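PDB 5XN8: glycerol Dehydrogenase from Unidentified, which probably catalyses the NAD-dependent oxidation of glycerol to dihydroxyacetone, as a metal-dependent member of the iron-containing alcohol dehydrogenase family. Local coordinates for residues Met169-Ser174 with Leu269-Lys274; Asn258-Thr261 with Glu265-His268; Leu211-Lys216 with Leu230-Glu235; Ala122-Leu127 with Ala236-Ser241. All blocks are in the same frame, centred on the assembly; numbering follows the deposited sequence.

Contact 1: residues Met169-Ser174 with Leu269-Lys274; sequences MGDALS and LYHGEK. With ZN (zinc ion), chain E.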
loop_
_atom_site.group_PDB
_atom_site.type_symbol
_atom_site.label_atom_id
_atom_site.label_comp_id
_atom_site.label_asym_id
_atom_site.label_seq_id
_atom_site.Cartn_x
_atom_site.Cartn_y
_atom_site.Cartn_z
ATOM N N MET A 169 -9.749 -29.926 12.156
ATOM C CA MET A 169 -9.442 -28.731 11.356
ATOM C C MET A 169 -10.061 -28.788 9.957
ATOM O O MET A 169 -10.406 -27.754 9.382
ATOM C CB MET A 169 -7.930 -28.513 11.275
ATOM C CG MET A 169 -7.306 -28.116 12.598
ATOM S SD MET A 169 -5.565 -27.651 12.445
ATOM C CE MET A 169 -4.834 -29.257 12.115
ATOM N N GLY A 170 -10.202 -29.993 9.418
ATOM C CA GLY A 170 -10.900 -30.213 8.153
ATOM C C GLY A 170 -12.381 -29.915 8.234
ATOM O O GLY A 170 -12.953 -29.390 7.289
ATOM N N ASP A 171 -13.000 -30.269 9.360
ATOM C CA ASP A 171 -14.421 -29.985 9.616
ATOM C C ASP A 171 -14.643 -28.492 9.825
ATOM O O ASP A 171 -15.672 -27.939 9.416
ATOM C CB ASP A 171 -14.885 -30.776 10.855
ATOM C CG ASP A 171 -16.402 -30.848 11.007
ATOM O OD1 ASP A 171 -17.155 -30.861 10.014
ATOM O OD2 ASP A 171 -16.856 -30.936 12.165
ATOM N N ALA A 172 -13.667 -27.849 10.452
ATOM C CA ALA A 172 -13.731 -26.430 10.789
ATOM C C ALA A 172 -13.446 -25.517 9.599
ATOM O O ALA A 172 -14.030 -24.430 9.498
ATOM C CB ALA A 172 -12.764 -26.131 11.927
ATOM N N LEU A 173 -12.551 -25.952 8.714
ATOM C CA LEU A 173 -12.224 -25.246 7.460
ATOM C C LEU A 173 -13.443 -24.971 6.578
ATOM O O LEU A 173 -13.481 -23.972 5.869
ATOM C CB LEU A 173 -11.186 -26.068 6.663
ATOM C CG LEU A 173 -10.728 -25.620 5.268
ATOM C CD1 LEU A 173 -9.523 -24.702 5.322
ATOM C CD2 LEU A 173 -10.411 -26.828 4.409
ATOM N N SER A 174 -14.435 -25.850 6.623
ATOM C CA SER A 174 -15.678 -25.665 5.868
ATOM C C SER A 174 -16.616 -24.591 6.403
ATOM O O SER A 174 -17.557 -24.209 5.714
ATOM C CB SER A 174 -16.477 -26.957 5.889
ATOM O OG SER A 174 -17.074 -27.134 7.167
ATOM N N LEU A 269 -12.330 -43.067 6.143
ATOM C CA LEU A 269 -12.056 -41.652 6.400
ATOM C C LEU A 269 -12.956 -41.080 7.475
ATOM O O LEU A 269 -14.126 -41.432 7.559
ATOM C CB LEU A 269 -12.257 -40.816 5.135
ATOM C CG LEU A 269 -11.321 -41.004 3.954
ATOM C CD1 LEU A 269 -11.691 -39.989 2.878
ATOM C CD2 LEU A 269 -9.866 -40.839 4.372
ATOM N N TYR A 270 -12.408 -40.166 8.271
ATOM C CA TYR A 270 -13.187 -39.502 9.312
ATOM C C TYR A 270 -14.041 -38.384 8.719
ATOM O O TYR A 270 -13.756 -37.875 7.640
ATOM C CB TYR A 270 -12.283 -38.941 10.412
ATOM C CG TYR A 270 -11.369 -39.921 11.130
ATOM C CD1 TYR A 270 -11.643 -41.295 11.203
ATOM C CD2 TYR A 270 -10.224 -39.453 11.779
ATOM C CE1 TYR A 270 -10.782 -42.159 11.875
ATOM C CE2 TYR A 270 -9.369 -40.305 12.454
ATOM C CZ TYR A 270 -9.649 -41.656 12.500
ATOM O OH TYR A 270 -8.773 -42.487 13.175
ATOM N N HIS A 271 -15.071 -38.005 9.459
ATOM C CA HIS A 271 -16.033 -36.960 9.077
ATOM C C HIS A 271 -15.385 -35.708 8.473
ATOM O O HIS A 271 -15.731 -35.285 7.361
ATOM C CB HIS A 271 -16.857 -36.577 10.319
ATOM C CG HIS A 271 -17.879 -35.511 10.082
ATOM N ND1 HIS A 271 -19.037 -35.725 9.368
ATOM C CD2 HIS A 271 -17.920 -34.219 10.486
ATOM C CE1 HIS A 271 -19.743 -34.608 9.334
ATOM N NE2 HIS A 271 -19.087 -33.678 10.004
ATOM N N GLY A 272 -14.438 -35.130 9.201
ATOM C CA GLY A 272 -13.833 -33.872 8.804
ATOM C C GLY A 272 -12.882 -33.927 7.624
ATOM O O GLY A 272 -12.711 -32.939 6.916
ATOM N N GLU A 273 -12.273 -35.089 7.411
ATOM C CA GLU A 273 -11.406 -35.316 6.249
ATOM C C GLU A 273 -12.203 -35.249 4.946
ATOM O O GLU A 273 -11.771 -34.621 3.982
ATOM C CB GLU A 273 -10.709 -36.670 6.361
ATOM C CG GLU A 273 -9.734 -36.765 7.528
ATOM C CD GLU A 273 -9.179 -38.167 7.718
ATOM O OE1 GLU A 273 -9.887 -39.134 7.381
ATOM O OE2 GLU A 273 -8.023 -38.310 8.216
ATOM N N LYS A 274 -13.366 -35.889 4.936
ATOM C CA LYS A 274 -14.292 -35.818 3.802
ATOM C C LYS A 274 -14.853 -34.413 3.572
ATOM O O LYS A 274 -15.075 -34.007 2.426
ATOM C CB LYS A 274 -15.432 -36.825 3.984
ATOM C CG LYS A 274 -14.980 -38.272 3.854
ATOM C CD LYS A 274 -16.135 -39.264 3.983
ATOM C CE LYS A 274 -16.395 -39.676 5.420
ATOM N NZ LYS A 274 -17.339 -40.831 5.496
HETATM ZN ZN ZN E . -19.139 -31.458 10.224
HETATM O O HOH W 1 -21.216 -31.942 10.405
#
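With chi1 at -165° in Asp-171 and 180° in His-271, each CG lies anti to its own backbone N, and the two side chains leave their helices for the same point, a zinc ion. Asp-171 OD1 binds the zinc at 2.1 Å and His-271 NE2 binds it at 2.2 Å; His-254 and a water complete the ligands seen. The carboxylate and imidazole planes stand 78° apart, and the 3.4 Å between Asp-171 OD1 and His-271 NE2 is the spacing of two ligands on one metal. The same residues probably form the catalytic metal site, occupied by manganese in a close relative; here the ion is zinc. Asp-171 OD2 accepts a hydrogen bond from the backbone N of Asp-121, which would fix the rotation of the carboxylate.

Behind the metal the backbones almost touch: the CA atoms of Asp-171 and Gly-272 are 4.0 Å apart, and Gly-272 O lies 3.3 Å from Gly-170 C. Two glycines, with no side chains between them, make that approach possible. Helix 162-185 thus meets the first turn of helix 271-285, while Met-169 and Ala-172 on the former pack against helices 197-223 and 228-247, and Leu-173 reaches helix 290-303.

Contact 2: residues Asn258-Thr261 with Glu265-His268; sequences NGFT and ECHH
Phe-260 and Cys-266 form a sulfur-aromatic contact, and beside them His-267 reaches back to Thr-261; together they close the short connection between helix 252-260 and helix 271-285. The segment 265-268 begins in 3-10 conformation and comes round to face the helix it has just left.

The apolar part is the sulfur and the ring. Cys-266 SG lies 3.7 Å from Phe-260 CD1 and 4.9 Å from the ring centroid, on a line 66° off the ring normal, an oblique approach. Chi1 of -60° in Cys-266 sets SG beside its own backbone N and anti to the carbonyl carbon, with CB directed at segment 258-261. The same phenyl ring packs on Ile-322 and Val-325 of helix 318-329 and on Leu-309 and Met-312, so this half of the contact belongs to the buried interior, whereas His-267 is exposed.

The polar part is a side-chain-to-backbone bond across the loop. His-267 NE2 donates to Thr-261 O at 3.1 Å, with an N-H...O angle of 146°; the oxygen sits at the ring edge though tilted somewhat out of its plane. The imidazole therefore takes up a main-chain carbonyl of segment 258-261. Two further bonds lie within the segments: His-268 ND1 donates weakly to Glu-265 O, and Thr-261 OG1 folds back on Asn-258. This last bond is short, with Thr-261 OG1 2.6 Å from Asn-258 O.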
loop_
_atom_site.group_PDB
_atom_site.type_symbol
_atom_site.label_atom_id
_atom_site.label_comp_id
_atom_site.label_asym_id
_atom_site.label_seq_id
_atom_site.Cartn_x
_atom_site.Cartn_y
_atom_site.Cartn_z
ATOM N N ASN A 258 -22.014 -36.016 2.756
ATOM C CA ASN A 258 -23.110 -36.992 2.843
ATOM C C ASN A 258 -23.254 -37.799 1.563
ATOM O O ASN A 258 -23.573 -38.990 1.612
ATOM C CB ASN A 258 -24.442 -36.303 3.181
ATOM C CG ASN A 258 -24.464 -35.715 4.576
ATOM O OD1 ASN A 258 -23.602 -35.994 5.408
ATOM N ND2 ASN A 258 -25.463 -34.896 4.841
ATOM N N GLY A 259 -23.031 -37.149 0.424
ATOM C CA GLY A 259 -22.941 -37.838 -0.872
ATOM C C GLY A 259 -21.872 -38.914 -0.939
ATOM O O GLY A 259 -22.089 -39.946 -1.549
ATOM N N PHE A 260 -20.722 -38.669 -0.314
ATOM C CA PHE A 260 -19.599 -39.637 -0.319
ATOM C C PHE A 260 -19.797 -40.865 0.566
ATOM O O PHE A 260 -19.081 -41.855 0.395
ATOM C CB PHE A 260 -18.266 -38.959 0.043
ATOM C CG PHE A 260 -17.539 -38.395 -1.147
ATOM C CD1 PHE A 260 -16.823 -39.229 -1.997
ATOM C CD2 PHE A 260 -17.547 -37.034 -1.412
ATOM C CE1 PHE A 260 -16.153 -38.718 -3.096
ATOM C CE2 PHE A 260 -16.871 -36.517 -2.515
ATOM C CZ PHE A 260 -16.179 -37.354 -3.350
ATOM N N THR A 261 -20.751 -40.824 1.499
ATOM C CA THR A 261 -20.992 -41.974 2.382
ATOM C C THR A 261 -21.586 -43.190 1.664
ATOM O O THR A 261 -21.583 -44.283 2.228
ATOM C CB THR A 261 -21.869 -41.606 3.597
ATOM O OG1 THR A 261 -23.122 -41.075 3.150
ATOM C CG2 THR A 261 -21.160 -40.580 4.488
ATOM N N GLU A 265 -15.451 -47.442 -0.036
ATOM C CA GLU A 265 -14.033 -47.020 -0.024
ATOM C C GLU A 265 -13.721 -45.784 0.832
ATOM O O GLU A 265 -12.592 -45.634 1.290
ATOM C CB GLU A 265 -13.492 -46.791 -1.448
ATOM C CG GLU A 265 -14.401 -45.992 -2.400
ATOM C CD GLU A 265 -15.110 -46.849 -3.411
ATOM O OE1 GLU A 265 -16.116 -47.507 -3.034
ATOM O OE2 GLU A 265 -14.658 -46.831 -4.578
ATOM N N CYS A 266 -14.705 -44.905 1.023
ATOM C CA CYS A 266 -14.563 -43.727 1.890
ATOM C C CYS A 266 -14.864 -43.964 3.377
ATOM O O CYS A 266 -14.677 -43.054 4.181
ATOM C CB CYS A 266 -15.469 -42.595 1.388
ATOM S SG CYS A 266 -15.110 -42.067 -0.293
ATOM N N HIS A 267 -15.323 -45.160 3.751
ATOM C CA HIS A 267 -15.714 -45.446 5.145
ATOM C C HIS A 267 -14.532 -45.443 6.128
ATOM O O HIS A 267 -14.733 -45.235 7.323
ATOM C CB HIS A 267 -16.495 -46.763 5.249
ATOM C CG HIS A 267 -17.902 -46.688 4.724
ATOM N ND1 HIS A 267 -18.620 -47.810 4.370
ATOM C CD2 HIS A 267 -18.720 -45.633 4.490
ATOM C CE1 HIS A 267 -19.820 -47.450 3.952
ATOM N NE2 HIS A 267 -19.904 -46.134 4.009
ATOM N N HIS A 268 -13.309 -45.653 5.632
ATOM C CA HIS A 268 -12.110 -45.505 6.474
ATOM C C HIS A 268 -11.746 -44.041 6.838
ATOM O O HIS A 268 -10.943 -43.812 7.749
ATOM C CB HIS A 268 -10.909 -46.247 5.859
ATOM C CG HIS A 268 -10.252 -45.535 4.714
ATOM N ND1 HIS A 268 -10.875 -45.339 3.502
ATOM C CD2 HIS A 268 -9.004 -45.022 4.582
ATOM C CE1 HIS A 268 -10.047 -44.717 2.677
ATOM N NE2 HIS A 268 -8.904 -44.514 3.309
#

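Contact 3: residues Leu211-Lys216 with Leu230-Glu235; sequences LAEGEK and LERIIE
Glu-213 and Ile-233 bury the most surface where helices 197-223 and 228-247, consecutive in the all-helical part of the chain, pack with short-segment axes 8.5 Å apart and 119° between their directions. Ile-233 reaches across at the level of Gly-214. Chi1 of -72° sets its CG1 beside the backbone N, and CD1 continues to 3.6 Å from Gly-214 CA, over a patch of bare main chain; CG1 of the same isoleucine touches Glu-213 CB at 3.8 Å.

Glu-213 uses its aliphatic stem for the contact and its carboxylate for other partners. The chain bends at chi2, and Glu-213 OE1 makes a salt bridge, whose hydrogen bond is weak, with Lys-216 NZ on its own helix while also accepting from Asn-287 of a second subunit.

Arg-232, the third residue, is bent at chi2 as well, and Arg-232 CB packs on Glu-213 CG at 3.9 Å. Its NE forms salt bridges with Asp-228 and with Glu-197 of a third subunit, so the guanidinium is committed chiefly to an interface between chains. The guanidinium plane is turned 65° from the Glu-213 carboxylate, and the separation of 4.0 Å between Glu-213 OE2 and Arg-232 NH1 is too long for a salt bridge.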
loop_
_atom_site.group_PDB
_atom_site.type_symbol
_atom_site.label_atom_id
_atom_site.label_comp_id
_atom_site.label_asym_id
_atom_site.label_seq_id
_atom_site.Cartn_x
_atom_site.Cartn_y
_atom_site.Cartn_z
ATOM N N LEU A 211 -5.614 -20.867 9.497
ATOM C CA LEU A 211 -4.468 -20.420 8.702
ATOM C C LEU A 211 -3.330 -19.884 9.572
ATOM O O LEU A 211 -2.160 -20.174 9.323
ATOM C CB LEU A 211 -4.885 -19.360 7.677
ATOM C CG LEU A 211 -5.978 -19.749 6.661
ATOM C CD1 LEU A 211 -6.226 -18.564 5.725
ATOM C CD2 LEU A 211 -5.650 -21.036 5.887
ATOM N N ALA A 212 -3.675 -19.125 10.606
ATOM C CA ALA A 212 -2.677 -18.564 11.503
ATOM C C ALA A 212 -2.042 -19.609 12.427
ATOM O O ALA A 212 -0.828 -19.620 12.603
ATOM C CB ALA A 212 -3.297 -17.443 12.327
ATOM N N GLU A 213 -2.873 -20.470 13.015
ATOM C CA GLU A 213 -2.469 -21.347 14.121
ATOM C C GLU A 213 -2.406 -22.840 13.797
ATOM O O GLU A 213 -1.863 -23.605 14.584
ATOM C CB GLU A 213 -3.443 -21.169 15.300
ATOM C CG GLU A 213 -3.684 -19.724 15.735
ATOM C CD GLU A 213 -2.464 -19.024 16.310
ATOM O OE1 GLU A 213 -1.544 -19.712 16.781
ATOM O OE2 GLU A 213 -2.443 -17.768 16.307
ATOM N N GLY A 214 -2.967 -23.256 12.666
ATOM C CA GLY A 214 -3.137 -24.672 12.344
ATOM C C GLY A 214 -1.883 -25.514 12.355
ATOM O O GLY A 214 -1.878 -26.618 12.889
ATOM N N GLU A 215 -0.817 -24.984 11.774
ATOM C CA GLU A 215 0.452 -25.700 11.692
ATOM C C GLU A 215 1.176 -25.751 13.035
ATOM O O GLU A 215 1.665 -26.811 13.430
ATOM C CB GLU A 215 1.328 -25.089 10.592
ATOM C CG GLU A 215 2.619 -25.845 10.267
ATOM C CD GLU A 215 2.417 -27.300 9.849
ATOM O OE1 GLU A 215 1.293 -27.711 9.506
ATOM O OE2 GLU A 215 3.406 -28.053 9.865
ATOM N N LYS A 216 1.238 -24.628 13.749
ATOM C CA LYS A 216 1.846 -24.608 15.097
ATOM C C LYS A 216 1.141 -25.558 16.051
ATOM O O LYS A 216 1.785 -26.164 16.908
ATOM C CB LYS A 216 1.840 -23.205 15.699
ATOM C CG LYS A 216 2.779 -22.229 15.009
ATOM C CD LYS A 216 2.776 -20.868 15.683
ATOM C CE LYS A 216 1.539 -20.037 15.372
ATOM N NZ LYS A 216 1.546 -18.778 16.187
ATOM N N LEU A 230 -2.431 -24.650 19.994
ATOM C CA LEU A 230 -3.370 -25.757 20.156
ATOM C C LEU A 230 -4.653 -25.291 20.859
ATOM O O LEU A 230 -5.752 -25.722 20.490
ATOM C CB LEU A 230 -2.722 -26.893 20.941
ATOM C CG LEU A 230 -3.547 -28.177 21.108
ATOM C CD1 LEU A 230 -3.853 -28.804 19.756
ATOM C CD2 LEU A 230 -2.848 -29.167 22.024
ATOM N N GLU A 231 -4.509 -24.422 21.861
ATOM C CA GLU A 231 -5.671 -23.867 22.567
ATOM C C GLU A 231 -6.556 -23.087 21.596
ATOM O O GLU A 231 -7.772 -23.222 21.646
ATOM C CB GLU A 231 -5.231 -22.945 23.723
ATOM C CG GLU A 231 -4.499 -23.639 24.873
ATOM C CD GLU A 231 -5.405 -24.273 25.928
ATOM O OE1 GLU A 231 -6.562 -23.846 26.087
ATOM O OE2 GLU A 231 -4.936 -25.195 26.633
ATOM N N ARG A 232 -5.936 -22.293 20.715
ATOM C CA ARG A 232 -6.670 -21.508 19.709
ATOM C C ARG A 232 -7.378 -22.411 18.698
ATOM O O ARG A 232 -8.508 -22.128 18.295
ATOM C CB ARG A 232 -5.749 -20.546 18.942
ATOM C CG ARG A 232 -4.990 -19.513 19.757
ATOM C CD ARG A 232 -5.884 -18.460 20.385
ATOM N NE ARG A 232 -5.113 -17.572 21.269
ATOM C CZ ARG A 232 -4.353 -16.539 20.874
ATOM N NH1 ARG A 232 -4.224 -16.219 19.581
ATOM N NH2 ARG A 232 -3.711 -15.816 21.781
ATOM N N ILE A 233 -6.701 -23.481 18.287
ATOM C CA ILE A 233 -7.255 -24.434 17.319
ATOM C C ILE A 233 -8.357 -25.303 17.914
ATOM O O ILE A 233 -9.323 -25.607 17.227
ATOM C CB ILE A 233 -6.126 -25.288 16.667
ATOM C CG1 ILE A 233 -5.317 -24.417 15.697
ATOM C CG2 ILE A 233 -6.663 -26.534 15.952
ATOM C CD1 ILE A 233 -6.016 -24.058 14.399
ATOM N N ILE A 234 -8.215 -25.706 19.176
ATOM C CA ILE A 234 -9.287 -26.426 19.886
ATOM C C ILE A 234 -10.551 -25.560 20.004
ATOM O O ILE A 234 -11.668 -26.076 19.903
ATOM C CB ILE A 234 -8.820 -26.927 21.275
ATOM C CG1 ILE A 234 -7.816 -28.073 21.107
ATOM C CG2 ILE A 234 -9.995 -27.413 22.126
ATOM C CD1 ILE A 234 -7.046 -28.405 22.372
ATOM N N GLU A 235 -10.381 -24.260 20.220
ATOM C CA GLU A 235 -11.514 -23.330 20.278
ATOM C C GLU A 235 -12.125 -23.132 18.892
ATOM O O GLU A 235 -13.350 -23.120 18.750
ATOM C CB GLU A 235 -11.079 -21.980 20.843
ATOM C CG GLU A 235 -12.248 -21.056 21.180
ATOM C CD GLU A 235 -11.851 -19.611 21.397
ATOM O OE1 GLU A 235 -10.677 -19.360 21.727
ATOM O OE2 GLU A 235 -12.728 -18.719 21.239
#

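Contact 4: residues Ala122-Leu127 with Ala236-Ser241; sequences APTSAL and ANTYLS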
loop_
_atom_site.group_PDB
_atom_site.type_symbol
_atom_site.label_atom_id
_atom_site.label_comp_id
_atom_site.label_asym_id
_atom_site.label_seq_id
_atom_site.Cartn_x
_atom_site.Cartn_y
_atom_site.Cartn_z
ATOM N N ALA A 122 -19.486 -30.913 16.554
ATOM C CA ALA A 122 -20.725 -31.396 17.136
ATOM C C ALA A 122 -20.936 -31.048 18.620
ATOM O O ALA A 122 -22.065 -30.750 18.992
ATOM C CB ALA A 122 -20.842 -32.908 16.944
ATOM N N PRO A 123 -19.874 -31.097 19.466
ATOM C CA PRO A 123 -20.074 -30.961 20.921
ATOM C C PRO A 123 -20.960 -29.798 21.411
ATOM O O PRO A 123 -21.723 -29.995 22.355
ATOM C CB PRO A 123 -18.649 -30.799 21.451
ATOM C CG PRO A 123 -17.814 -31.586 20.503
ATOM C CD PRO A 123 -18.468 -31.437 19.154
ATOM N N THR A 124 -20.868 -28.624 20.778
ATOM C CA THR A 124 -21.668 -27.454 21.172
ATOM C C THR A 124 -23.098 -27.463 20.619
ATOM O O THR A 124 -23.962 -26.744 21.139
ATOM C CB THR A 124 -21.014 -26.119 20.711
ATOM O OG1 THR A 124 -20.997 -26.053 19.281
ATOM C CG2 THR A 124 -19.589 -25.989 21.228
ATOM N N SER A 125 -23.349 -28.242 19.567
ATOM C CA SER A 125 -24.644 -28.222 18.880
ATOM C C SER A 125 -25.770 -28.876 19.677
ATOM O O SER A 125 -25.536 -29.728 20.546
ATOM C CB SER A 125 -24.539 -28.895 17.507
ATOM O OG SER A 125 -24.256 -30.282 17.621
ATOM N N ALA A 126 -26.993 -28.464 19.351
ATOM C CA ALA A 126 -28.217 -29.072 19.867
ATOM C C ALA A 126 -28.635 -30.171 18.895
ATOM O O ALA A 126 -29.733 -30.148 18.339
ATOM C CB ALA A 126 -29.314 -28.024 20.001
ATOM N N LEU A 127 -27.749 -31.145 18.713
ATOM C CA LEU A 127 -27.870 -32.151 17.678
ATOM C C LEU A 127 -27.298 -33.473 18.177
ATOM O O LEU A 127 -26.268 -33.503 18.862
ATOM C CB LEU A 127 -27.114 -31.694 16.429
ATOM C CG LEU A 127 -27.016 -32.612 15.187
ATOM C CD1 LEU A 127 -26.827 -31.847 13.886
ATOM C CD2 LEU A 127 -25.858 -33.612 15.341
ATOM N N ALA A 236 -11.263 -22.951 17.891
ATOM C CA ALA A 236 -11.693 -22.891 16.495
ATOM C C ALA A 236 -12.502 -24.127 16.106
ATOM O O ALA A 236 -13.609 -24.009 15.576
ATOM C CB ALA A 236 -10.490 -22.736 15.572
ATOM N N ASN A 237 -11.942 -25.300 16.398
ATOM C CA ASN A 237 -12.558 -26.596 16.075
ATOM C C ASN A 237 -13.871 -26.873 16.794
ATOM O O ASN A 237 -14.705 -27.625 16.272
ATOM C CB ASN A 237 -11.587 -27.757 16.388
ATOM C CG ASN A 237 -10.469 -27.896 15.371
ATOM O OD1 ASN A 237 -10.297 -27.053 14.482
ATOM N ND2 ASN A 237 -9.705 -28.982 15.492
ATOM N N THR A 238 -14.053 -26.291 17.984
ATOM C CA THR A 238 -15.197 -26.611 18.832
ATOM C C THR A 238 -16.205 -25.472 18.967
ATOM O O THR A 238 -17.367 -25.644 18.599
ATOM C CB THR A 238 -14.733 -27.057 20.228
ATOM O OG1 THR A 238 -13.576 -27.890 20.098
ATOM C CG2 THR A 238 -15.850 -27.841 20.938
ATOM N N TYR A 239 -15.788 -24.329 19.506
ATOM C CA TYR A 239 -16.726 -23.224 19.732
ATOM C C TYR A 239 -16.969 -22.405 18.462
ATOM O O TYR A 239 -18.121 -22.146 18.119
ATOM C CB TYR A 239 -16.281 -22.318 20.903
ATOM C CG TYR A 239 -17.398 -21.406 21.364
ATOM C CD1 TYR A 239 -17.636 -20.193 20.731
ATOM C CD2 TYR A 239 -18.254 -21.783 22.393
ATOM C CE1 TYR A 239 -18.683 -19.358 21.137
ATOM C CE2 TYR A 239 -19.303 -20.967 22.797
ATOM C CZ TYR A 239 -19.517 -19.760 22.174
ATOM O OH TYR A 239 -20.559 -18.967 22.588
ATOM N N LEU A 240 -15.906 -22.002 17.768
ATOM C CA LEU A 240 -16.049 -21.125 16.598
ATOM C C LEU A 240 -16.734 -21.834 15.430
ATOM O O LEU A 240 -17.558 -21.229 14.726
ATOM C CB LEU A 240 -14.691 -20.579 16.130
ATOM C CG LEU A 240 -13.801 -19.839 17.132
ATOM C CD1 LEU A 240 -12.603 -19.222 16.427
ATOM C CD2 LEU A 240 -14.598 -18.750 17.853
ATOM N N SER A 241 -16.372 -23.092 15.208
ATOM C CA SER A 241 -16.963 -23.873 14.126
ATOM C C SER A 241 -18.386 -24.295 14.483
ATOM O O SER A 241 -19.266 -24.294 13.623
ATOM C CB SER A 241 -16.091 -25.095 13.802
ATOM O OG SER A 241 -16.603 -25.825 12.692
#
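Thr-124 brings both branches of its side chain near Thr-238 O, CG2 of Thr-124 at 3.5 Å and its OG1 at 3.7 Å, without a hydrogen bond. Chi1 of 65° sets OG1 between the backbone N and the carbonyl carbon and leaves CG2 anti to the carbonyl carbon, where the methyl also approaches Thr-238 CG2.

Thr-238 answers with that methyl. Its CG2 touches both Pro-123 CB, at 4.1 Å, and Thr-124 CG2, at 4.2 Å, so one methyl group meets two neighbouring side chains of the loop. The hydroxyl of Thr-238 is turned back to its own helix and bonds to Ile-234 O. Tyr-239 joins through its backbone: its CB points away from the loop, its hydroxyl bonds to Ser-7, and Thr-124 CG2 rests near its CA.

No hydrogen bond joins the two segments. Ala-122 to Ser-125 is a type I turn, in which Ala-122 O accepts from Ser-125 N, from Ser-125 OG at 2.6 Å in the carbonyl plane, and from Lys-101; Asn-146 and Glu-246 also hold the loop. Ser-125 and Leu-127 probably contribute to NAD(+) binding, as in a close relative, and Ser-241 OG is hydrogen-bonded to OD2 of Asp-121, probably a glycerol-binding residue. The helix widens into a pi-type turn at 236-240, with Ser-241 N bonded to Ala-236 O. The contact joins the loop between strands 111-115 and 127-131 to helix 228-247, which on other sides meets helices 162-185 and 197-223.

From the N terminus, the first segment met is 122-127, after strand 111-115; contact 4 closes its loop only at 236-241. Before that closure, 169-174 opens contact 1, so contacts 1 and 4 cross along the chain. Contact 3, between 211-216 and 230-235, is nested inside both loops, and it shares helix 228-247 with contact 4, the two meeting at Glu-235 O and Leu-240 N. Contact 2 then closes a short loop just before 269-274 completes contact 1, inside whose loop it also lies. Met-169 and Ala-172 link contact 1, the one at the metal, to contacts 3 and 4, and Lys-274 links it to contact 2, tying helix 162-185 to helices 197-223, 228-247 and 271-285.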